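Farnesyl pyrophosphate synthase (Pseudomonas aeruginosa, PDB 3ZOU) catalyses the condensation of geranyl diphosphate with isopentenyl diphosphate to farnesyl diphosphate, a C15 precursor of isoprenoids. Local coordinates at residues Ala12-Ala17 / Ala68-Val73; Glu123-Thr128 / Leu139-Arg144. All coordinates share one frame; numbering follows the deposited sequence.

Contact 1 (Ala12-Ala17 / Ala68-Val73)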
loop_
_atom_site.group_PDB
_atom_site.type_symbol
_atom_site.label_atom_id
_atom_site.label_comp_id
_atom_site.label_asym_id
_atom_site.label_seq_id
_atom_site.Cartn_x
_atom_site.Cartn_y
_atom_site.Cartn_z
ATOM N N ALA A 12 -19.192 -5.754 14.708
ATOM C CA ALA A 12 -20.300 -5.079 14.052
ATOM C C ALA A 12 -19.922 -3.677 13.612
ATOM O O ALA A 12 -20.319 -3.234 12.540
ATOM C CB ALA A 12 -21.519 -5.053 14.969
ATOM N N ARG A 13 -19.219 -2.949 14.458
ATOM C CA ARG A 13 -18.859 -1.567 14.203
ATOM C C ARG A 13 -17.917 -1.463 13.006
ATOM O O ARG A 13 -18.139 -0.701 12.065
ATOM C CB ARG A 13 -18.215 -1.001 15.423
ATOM C CG ARG A 13 -18.065 0.495 15.314
ATOM C CD ARG A 13 -17.581 1.277 16.512
ATOM N NE ARG A 13 -17.638 2.655 16.041
ATOM C CZ ARG A 13 -18.661 3.516 16.114
ATOM N NH1 ARG A 13 -19.785 3.224 16.769
ATOM N NH2 ARG A 13 -18.540 4.721 15.543
ATOM N N VAL A 14 -16.861 -2.246 13.047
ATOM C CA VAL A 14 -15.905 -2.198 11.935
ATOM C C VAL A 14 -16.487 -2.751 10.666
ATOM O O VAL A 14 -16.189 -2.226 9.569
ATOM C CB VAL A 14 -14.545 -2.843 12.284
ATOM C CG1 VAL A 14 -14.581 -4.336 12.226
ATOM C CG2 VAL A 14 -13.474 -2.245 11.362
ATOM N N ASP A 15 -17.333 -3.752 10.734
ATOM C CA ASP A 15 -17.960 -4.291 9.563
ATOM C C ASP A 15 -18.813 -3.230 8.881
ATOM O O ASP A 15 -18.798 -3.094 7.665
ATOM C CB ASP A 15 -18.793 -5.539 9.831
ATOM C CG ASP A 15 -17.974 -6.791 10.005
ATOM O OD1 ASP A 15 -16.739 -6.712 9.776
ATOM O OD2 ASP A 15 -18.577 -7.751 10.481
ATOM N N ALA A 16 -19.549 -2.458 9.644
ATOM C CA ALA A 16 -20.327 -1.364 9.023
ATOM C C ALA A 16 -19.476 -0.347 8.338
ATOM O O ALA A 16 -19.767 0.013 7.169
ATOM C CB ALA A 16 -21.269 -0.731 10.064
ATOM N N ALA A 17 -18.359 0.047 8.978
ATOM C CA ALA A 17 -17.443 1.031 8.407
ATOM C C ALA A 17 -16.768 0.464 7.144
ATOM O O ALA A 17 -16.678 1.130 6.113
ATOM C CB ALA A 17 -16.436 1.403 9.408
ATOM N N ALA A 68 -11.143 4.638 11.970
ATOM C CA ALA A 68 -10.265 4.568 10.762
ATOM C C ALA A 68 -9.109 3.605 11.008
ATOM O O ALA A 68 -8.769 2.804 10.130
ATOM C CB ALA A 68 -9.795 5.930 10.351
ATOM N N ALA A 69 -8.524 3.667 12.194
ATOM C CA ALA A 69 -7.486 2.711 12.613
ATOM C C ALA A 69 -7.934 1.266 12.485
ATOM O O ALA A 69 -7.216 0.452 11.888
ATOM C CB ALA A 69 -7.114 2.968 14.056
ATOM N N ALA A 70 -9.139 0.939 12.970
ATOM C CA ALA A 70 -9.724 -0.366 12.924
ATOM C C ALA A 70 -9.883 -0.805 11.461
ATOM O O ALA A 70 -9.518 -1.918 11.120
ATOM C CB ALA A 70 -11.067 -0.322 13.661
ATOM N N CYS A 71 -10.394 0.091 10.632
ATOM C CA CYS A 71 -10.553 -0.256 9.225
ATOM C C CYS A 71 -9.224 -0.516 8.508
ATOM O O CYS A 71 -9.058 -1.517 7.844
ATOM C CB CYS A 71 -11.228 0.824 8.477
ATOM S SG CYS A 71 -13.012 1.013 8.806
ATOM N N ALA A 72 -8.280 0.342 8.793
ATOM C CA ALA A 72 -6.954 0.234 8.121
ATOM C C ALA A 72 -6.288 -1.057 8.468
ATOM O O ALA A 72 -5.765 -1.760 7.587
ATOM C CB ALA A 72 -6.084 1.406 8.438
ATOM N N VAL A 73 -6.257 -1.436 9.753
ATOM C CA VAL A 73 -5.551 -2.678 10.076
ATOM C C VAL A 73 -6.267 -3.886 9.527
ATOM O O VAL A 73 -5.621 -4.846 9.132
ATOM C CB VAL A 73 -5.218 -2.829 11.586
ATOM C CG1 VAL A 73 -4.293 -1.675 11.971
ATOM C CG2 VAL A 73 -6.486 -2.824 12.457
#

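Contact 2 (Glu123-Thr128 / Leu139-Arg144)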
loop_
_atom_site.group_PDB
_atom_site.type_symbol
_atom_site.label_atom_id
_atom_site.label_comp_id
_atom_site.label_asym_id
_atom_site.label_seq_id
_atom_site.Cartn_x
_atom_site.Cartn_y
_atom_site.Cartn_z
ATOM N N GLU A 123 -5.267 5.210 2.342
ATOM C CA GLU A 123 -6.222 6.266 2.077
ATOM C C GLU A 123 -7.071 6.577 3.294
ATOM O O GLU A 123 -7.283 7.745 3.595
ATOM C CB GLU A 123 -7.147 5.848 0.896
ATOM C CG GLU A 123 -8.113 6.971 0.511
ATOM C CD GLU A 123 -9.004 6.577 -0.633
ATOM O OE1 GLU A 123 -8.733 5.667 -1.425
ATOM O OE2 GLU A 123 -10.098 7.187 -0.690
ATOM N N VAL A 124 -7.583 5.552 3.955
ATOM C CA VAL A 124 -8.471 5.724 5.104
ATOM C C VAL A 124 -7.770 6.486 6.223
ATOM O O VAL A 124 -8.364 7.343 6.889
ATOM C CB VAL A 124 -8.994 4.369 5.542
ATOM C CG1 VAL A 124 -9.515 4.338 6.948
ATOM C CG2 VAL A 124 -10.062 3.938 4.567
ATOM N N LEU A 125 -6.503 6.206 6.478
ATOM C CA LEU A 125 -5.779 6.903 7.548
ATOM C C LEU A 125 -5.428 8.305 7.197
ATOM O O LEU A 125 -5.252 9.135 8.091
ATOM C CB LEU A 125 -4.496 6.138 7.958
ATOM C CG LEU A 125 -4.692 4.819 8.599
ATOM C CD1 LEU A 125 -3.317 4.206 8.927
ATOM C CD2 LEU A 125 -5.497 4.996 9.881
ATOM N N ALA A 126 -5.112 8.557 5.913
ATOM C CA ALA A 126 -4.735 9.913 5.497
ATOM C C ALA A 126 -5.896 10.850 5.326
ATOM O O ALA A 126 -5.679 12.036 5.153
ATOM C CB ALA A 126 -4.032 9.830 4.175
ATOM N N ASP A 127 -7.100 10.299 5.241
ATOM C CA ASP A 127 -8.406 11.034 5.090
ATOM C C ASP A 127 -8.799 11.634 6.394
ATOM O O ASP A 127 -9.169 10.944 7.293
ATOM C CB ASP A 127 -9.482 10.003 4.634
ATOM C CG ASP A 127 -10.826 10.611 4.300
ATOM O OD1 ASP A 127 -11.267 11.576 4.984
ATOM O OD2 ASP A 127 -11.437 10.124 3.317
ATOM N N THR A 128 -8.666 12.950 6.503
ATOM C CA THR A 128 -8.920 13.578 7.817
ATOM C C THR A 128 -10.395 13.733 8.140
ATOM O O THR A 128 -10.725 14.098 9.277
ATOM C CB THR A 128 -8.200 14.920 7.951
ATOM O OG1 THR A 128 -8.638 15.802 6.920
ATOM C CG2 THR A 128 -6.714 14.748 7.818
ATOM N N LEU A 139 -0.262 11.298 10.748
ATOM C CA LEU A 139 0.994 10.956 10.052
ATOM C C LEU A 139 1.735 9.827 10.793
ATOM O O LEU A 139 2.314 8.921 10.186
ATOM C CB LEU A 139 1.861 12.173 9.869
ATOM C CG LEU A 139 1.392 13.108 8.788
ATOM C CD1 LEU A 139 2.124 14.442 8.846
ATOM C CD2 LEU A 139 1.647 12.520 7.410
ATOM N N GLU A 140 1.701 9.887 12.123
ATOM C CA GLU A 140 2.310 8.837 12.940
ATOM C C GLU A 140 1.606 7.492 12.739
ATOM O O GLU A 140 2.265 6.434 12.636
ATOM C CB GLU A 140 2.381 9.262 14.446
ATOM C CG GLU A 140 3.064 8.231 15.285
ATOM C CD GLU A 140 4.553 8.027 15.031
ATOM O OE1 GLU A 140 5.239 8.788 14.261
ATOM O OE2 GLU A 140 5.117 7.039 15.581
ATOM N N MET A 141 0.301 7.527 12.642
ATOM C CA MET A 141 -0.510 6.299 12.373
ATOM C C MET A 141 -0.074 5.695 11.034
ATOM O O MET A 141 0.087 4.499 10.899
ATOM C CB MET A 141 -2.031 6.618 12.377
ATOM C CG MET A 141 -2.518 6.998 13.763
ATOM S SD MET A 141 -4.204 7.595 13.735
ATOM C CE MET A 141 -5.045 6.067 13.762
ATOM N N LEU A 142 0.047 6.551 10.049
ATOM C CA LEU A 142 0.442 6.107 8.679
ATOM C C LEU A 142 1.846 5.566 8.637
ATOM O O LEU A 142 2.061 4.525 8.054
ATOM C CB LEU A 142 0.364 7.278 7.742
ATOM C CG LEU A 142 -1.007 7.605 7.335
ATOM C CD1 LEU A 142 -1.244 9.100 7.071
ATOM C CD2 LEU A 142 -1.348 6.822 6.078
ATOM N N THR A 143 2.783 6.271 9.288
ATOM C CA THR A 143 4.144 5.787 9.423
ATOM C C THR A 143 4.160 4.424 10.030
ATOM O O THR A 143 4.819 3.459 9.568
ATOM C CB THR A 143 4.955 6.750 10.308
ATOM O OG1 THR A 143 5.212 7.906 9.552
ATOM C CG2 THR A 143 6.284 6.147 10.731
ATOM N N ARG A 144 3.460 4.274 11.141
ATOM C CA ARG A 144 3.542 2.999 11.856
ATOM C C ARG A 144 2.909 1.892 11.059
ATOM O O ARG A 144 3.420 0.770 10.993
ATOM C CB ARG A 144 2.879 3.141 13.222
ATOM C CG ARG A 144 3.707 4.032 14.157
ATOM C CD ARG A 144 4.824 3.197 14.756
ATOM N NE ARG A 144 5.788 3.921 15.535
ATOM C CZ ARG A 144 6.580 3.325 16.429
ATOM N NH1 ARG A 144 6.458 2.003 16.677
ATOM N NH2 ARG A 144 7.450 4.055 17.104
#

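Contact 1 (Ala12-Ala17 / Ala68-Val73)
Val14 and Ala17 pack on Ala70 and Cys71 in a small, buried apolar contact between two helices. Helix 3-19 is the first of the chain. It lies here across the early turns of helix 67-85. The short axes pass 9.5 Å apart at a signed crossing angle of -76°, so the helices meet in a limited patch and not along their length. Val14 and Cys71 have the nearest CA atoms.

Val14 does its touching with one branch. With chi1 at 78°, CG2 stands opposite the backbone N and extends towards helix 67-85, while CG1 sits between N and the carbonyl carbon. Val14 CG2 meets the methyl of Ala70, CB, at 3.8 Å. It also lies 3.9 Å from Cys71 N, so it rests on the backbone as well as on side chains. One turn on, Ala17 CB meets Cys71 SG at 3.5 Å, a snug fit. The sulfur takes the position beside its own backbone N (chi1 -73°). From there it lies 4.2 Å from Val14 CG2, so both residues of helix 3-19 touch it.

Two salt bridges lie close to the patch. Asp15 pairs with Arg46. Arg13 pairs with Asp67, just before segment 68-73, which adds a polar tie between the same two helices. Val14 also touches Pro49, and Ala70 touches Tyr53 of helix 47-58.

No hydrogen bond crosses between the two segments, so the contact probably rests on apolar packing and the exclusion of water. Segment 68-73 offers only small side chains to it, Ala70 and Cys71, at an ordinary helix-packing distance.

Contact 2 (Glu123-Thr128 / Leu139-Arg144)
Leu125 and Leu142 have the nearest CA atoms of the two segments, 6.4 Å apart. Segment 123-128 holds the last turn of helix 107-126 and the start of the loop after it. Its chain leaves helical geometry at Asp127. Segment 139-144 lies in the next helix, 135-149, and is helical throughout. The pair thus joins consecutive helices close to the turn between them.

Leu142 fills the gap with both methyls. CD2 meets Leu125 CB at 3.7 Å. CD1 lies against the last helical turn, 3.9 Å from Ala126 CA and 4.1 Å from Ala126 CB. Leu125 answers with its own two branches. CD1 comes to 3.9 Å from the backbone O of Met141, and CD2 meets Met141 CE at 4.1 Å. The side chains of Leu125 and Met141 cross at about a right angle. Met141 bends at its thioether (chi3 83°), which brings CE to Leu125 CD2.

No hydrogen bond links the two segments. A polar bond comes from beside them: Asn131 ND2, in the connecting turn, bonds to Leu125 O. Within helix 135-149, away from segment 123-128, Arg144 NE forms a salt bridge with Glu140 OE2 at 3.2 Å. The oxygen is met on its anti side, 31° out of the carboxylate plane.

Leu192 of helix 171-196 touches Leu125 and Met141. Ala126 packs on Thr143 of the second subunit, and Leu142 on Leu139 of that subunit. This is a leucine-rich contact between neighbouring helices of the all-helical isoprenoid synthase fold, set at the dimer interface.

Helix 67-85 connects the two contacts, whose centres are 14 Å apart. In contact 1 its Ala70 and Cys71 meet the first helix. Its Ala69 and Ala72 turn to contact 2: Ala72 CB lies 3.7 Å from Leu125 CG, and Ala69 CB lies 3.7 Å from Met141 CE. Contact 2 also packs against the second subunit, whereas no other chain of the assembly touches the segments of contact 1. Further along the same helix come Ser80, Leu81, His83 and Asp84 of the geranyl diphosphate pocket; Asp84 also binds magnesium. The bound benzoxazolone fragment is in a separate pocket, about 12 Å from the side chain of Val14.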